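Local coordinates for protein uricase (Bacillus fastidiosus, PDB 4R99) that probably catalyses the oxidation of urate to 5-hydroxyisourate, the first step on the way from urate to allantoin, at residues D[106-111]-D[149-154]. Sequence-based numbering, arbitrary orientation.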
ATOM      1  N   LEU D 106      35.966   6.076   6.671  1.00 23.15           N
ATOM      2  CA  LEU D 106      34.618   6.404   7.120  1.00 22.75           C
ATOM      3  C   LEU D 106      34.649   7.030   8.511  1.00 23.16           C
ATOM      4  O   LEU D 106      35.449   6.632   9.358  1.00 23.46           O
ATOM      5  CB  LEU D 106      33.728   5.160   7.129  1.00 22.87           C
ATOM      6  CG  LEU D 106      33.460   4.487   5.782  1.00 23.28           C
ATOM      7  CD1 LEU D 106      32.580   3.260   5.968  1.00 23.54           C
ATOM      8  CD2 LEU D 106      32.815   5.468   4.818  1.00 22.73           C
ATOM      9  N   ASP D 107      33.775   8.006   8.741  1.00 28.92           N
ATOM     10  CA  ASP D 107      33.705   8.689  10.031  1.00 28.99           C
ATOM     11  C   ASP D 107      32.572   8.215  10.948  1.00 28.68           C
ATOM     12  O   ASP D 107      32.704   8.258  12.170  1.00 28.87           O
ATOM     13  CB  ASP D 107      33.584  10.200   9.813  1.00 29.09           C
ATOM     14  CG  ASP D 107      34.869  10.818   9.290  1.00 29.73           C
ATOM     15  OD1 ASP D 107      35.947  10.222   9.500  1.00 29.89           O
ATOM     16  OD2 ASP D 107      34.800  11.899   8.666  1.00 30.28           O
ATOM     17  N   ALA D 108      31.462   7.773  10.366  1.00 16.96           N
ATOM     18  CA  ALA D 108      30.308   7.352  11.158  1.00 16.93           C
ATOM     19  C   ALA D 108      29.438   6.400  10.350  1.00 16.84           C
ATOM     20  O   ALA D 108      29.357   6.504   9.126  1.00 17.02           O
ATOM     21  CB  ALA D 108      29.499   8.555  11.615  1.00 16.93           C
ATOM     22  N   VAL D 109      28.782   5.476  11.043  1.00 16.76           N
ATOM     23  CA  VAL D 109      27.894   4.524  10.387  1.00 16.60           C
ATOM     24  C   VAL D 109      26.546   4.498  11.086  1.00 17.07           C
ATOM     25  O   VAL D 109      26.475   4.423  12.314  1.00 16.83           O
ATOM     26  CB  VAL D 109      28.494   3.105  10.372  1.00 16.79           C
ATOM     27  CG1 VAL D 109      27.569   2.145   9.635  1.00 16.58           C
ATOM     28  CG2 VAL D 109      29.869   3.117   9.719  1.00 17.05           C
ATOM     29  N   ARG D 110      25.478   4.563  10.295  1.00 19.89           N
ATOM     30  CA  ARG D 110      24.130   4.585  10.839  1.00 19.49           C
ATOM     31  C   ARG D 110      23.336   3.376  10.371  1.00 19.91           C
ATOM     32  O   ARG D 110      23.227   3.117   9.173  1.00 19.80           O
ATOM     33  CB  ARG D 110      23.423   5.878  10.427  1.00 19.59           C
ATOM     34  CG  ARG D 110      22.044   6.069  11.031  1.00 19.81           C
ATOM     35  CD  ARG D 110      21.395   7.339  10.494  1.00 19.87           C
ATOM     36  NE  ARG D 110      20.082   7.584  11.084  1.00 20.02           N
ATOM     37  CZ  ARG D 110      19.883   8.264  12.208  1.00 19.92           C
ATOM     38  NH1 ARG D 110      20.913   8.776  12.871  1.00 20.42           N
ATOM     39  NH2 ARG D 110      18.651   8.436  12.670  1.00 20.09           N
ATOM     40  N   LEU D 111      22.768   2.653  11.330  1.00 17.97           N
ATOM     41  CA  LEU D 111      21.922   1.503  11.039  1.00 17.74           C
ATOM     42  C   LEU D 111      20.519   1.713  11.587  1.00 17.82           C
ATOM     43  O   LEU D 111      20.346   1.988  12.770  1.00 17.98           O
ATOM     44  CB  LEU D 111      22.519   0.224  11.641  1.00 17.95           C
ATOM     45  CG  LEU D 111      23.160  -0.848  10.752  1.00 18.44           C
ATOM     46  CD1 LEU D 111      22.256  -1.194   9.577  1.00 17.66           C
ATOM     47  CD2 LEU D 111      24.550  -0.443  10.277  1.00 18.86           C
ATOM     48  N   GLU D 149      23.696   4.758  15.627  1.00 19.03           N
ATOM     49  CA  GLU D 149      24.727   5.422  14.850  1.00 19.16           C
ATOM     50  C   GLU D 149      26.018   5.487  15.649  1.00 19.39           C
ATOM     51  O   GLU D 149      26.024   5.925  16.797  1.00 19.37           O
ATOM     52  CB  GLU D 149      24.282   6.815  14.411  1.00 19.30           C
ATOM     53  CG  GLU D 149      25.245   7.483  13.442  1.00 19.55           C
ATOM     54  CD  GLU D 149      24.655   8.717  12.794  1.00 19.93           C
ATOM     55  OE1 GLU D 149      23.412   8.819  12.735  1.00 19.72           O
ATOM     56  OE2 GLU D 149      25.433   9.584  12.340  1.00 19.96           O
ATOM     57  N   VAL D 150      27.108   5.048  15.030  1.00 16.94           N
ATOM     58  CA  VAL D 150      28.404   5.035  15.691  1.00 16.91           C
ATOM     59  C   VAL D 150      29.379   5.912  14.918  1.00 17.05           C
ATOM     60  O   VAL D 150      29.525   5.773  13.709  1.00 16.92           O
ATOM     61  CB  VAL D 150      28.966   3.601  15.808  1.00 16.83           C
ATOM     62  CG1 VAL D 150      30.338   3.611  16.467  1.00 16.98           C
ATOM     63  CG2 VAL D 150      28.010   2.717  16.592  1.00 17.01           C
ATOM     64  N   ALA D 151      30.035   6.820  15.630  1.00 17.56           N
ATOM     65  CA  ALA D 151      31.000   7.738  15.035  1.00 17.37           C
ATOM     66  C   ALA D 151      32.366   7.579  15.695  1.00 17.83           C
ATOM     67  O   ALA D 151      32.469   7.060  16.807  1.00 17.76           O
ATOM     68  CB  ALA D 151      30.517   9.171  15.167  1.00 17.37           C
ATOM     69  N   ARG D 152      33.415   8.015  15.006  1.00 21.61           N
ATOM     70  CA  ARG D 152      34.762   7.939  15.560  1.00 21.61           C
ATOM     71  C   ARG D 152      34.970   8.961  16.669  1.00 21.69           C
ATOM     72  O   ARG D 152      34.409  10.058  16.642  1.00 22.05           O
ATOM     73  CB  ARG D 152      35.813   8.133  14.469  1.00 21.92           C
ATOM     74  CG  ARG D 152      35.874   6.988  13.485  1.00 21.83           C
ATOM     75  CD  ARG D 152      37.081   7.098  12.572  1.00 21.84           C
ATOM     76  NE  ARG D 152      36.928   6.233  11.409  1.00 21.35           N
ATOM     77  CZ  ARG D 152      37.136   4.921  11.421  1.00 21.82           C
ATOM     78  NH1 ARG D 152      37.518   4.313  12.537  1.00 21.84           N
ATOM     79  NH2 ARG D 152      36.961   4.215  10.312  1.00 21.71           N
ATOM     80  N   THR D 153      35.773   8.565  17.649  1.00 26.85           N
ATOM     81  CA  THR D 153      36.195   9.433  18.738  1.00 27.10           C
ATOM     82  C   THR D 153      37.708   9.537  18.730  1.00 27.43           C
ATOM     83  O   THR D 153      38.375   8.881  17.931  1.00 27.28           O
ATOM     84  CB  THR D 153      35.750   8.891  20.099  1.00 27.50           C
ATOM     85  OG1 THR D 153      36.388   7.632  20.344  1.00 27.18           O
ATOM     86  CG2 THR D 153      34.262   8.698  20.113  1.00 27.47           C
ATOM     87  N   ALA D 154      38.247  10.368  19.616  1.00 38.70           N
ATOM     88  CA  ALA D 154      39.689  10.549  19.704  1.00 38.74           C
ATOM     89  C   ALA D 154      40.449   9.259  20.045  1.00 38.97           C
ATOM     90  O   ALA D 154      41.632   9.134  19.729  1.00 39.20           O
ATOM     91  CB  ALA D 154      40.019  11.635  20.717  1.00 38.99           C
TER
HETATM   92  O   HOH W   1      33.858  11.025  13.736  1.00 31.43           O
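Arg110 and Glu149 both carry CG anti to the backbone N (chi1 -175° and -172°), and from these extended chains, on one face of the sheet, they meet in a salt bridge of 2.5 Å from Arg110 NH1 to Glu149 OE1. The carboxylate lies at the guanidinium edge with the two planes nearly perpendicular, 86° apart, and its OE1 is approached almost straight down its C-O bond. A single oxygen therefore takes the contact with Arg110, while Glu149 OE2 turns to Lys50; Arg110 NH1 is shared with Glu161 and its NE is engaged by Glu112 on the same strand, a setting in which the positive charges of Arg110 and Lys50 would probably favour the ionised carboxylates.

Next along the same face, Ala108 CB rests on Ala151 CB at 3.7 Å. The backbones beneath are antiparallel, with Val109 and Val150 as a hydrogen-bonded pair: Val109 N reaches Val150 O at 2.8 Å, and Val150 N returns to Val109 O at 2.9 Å. Both valines point to the other face, where helix 88-102 packs through Leu100, as in the T-fold of uricases, whose antiparallel sheet has its helices on one side. At the start of strand 108-125, Asp107 and Ala108 both face Lys50, forming a classic beta bulge.

Further along, Arg152 N binds Asp107 O at 2.9 Å, and its side chain reaches across, past Asp107 O, until NE meets Leu106 O at 2.6 Å, with NH2 adding a weak bond to the same oxygen. With an alanine here, Leu106 O would probably lose both side-chain donors, and the loop leading into the strand would be less firmly tied to its neighbour. Arg152 NH2 also bonds Leu100 O, linking the region around Arg152 to helix 88-102.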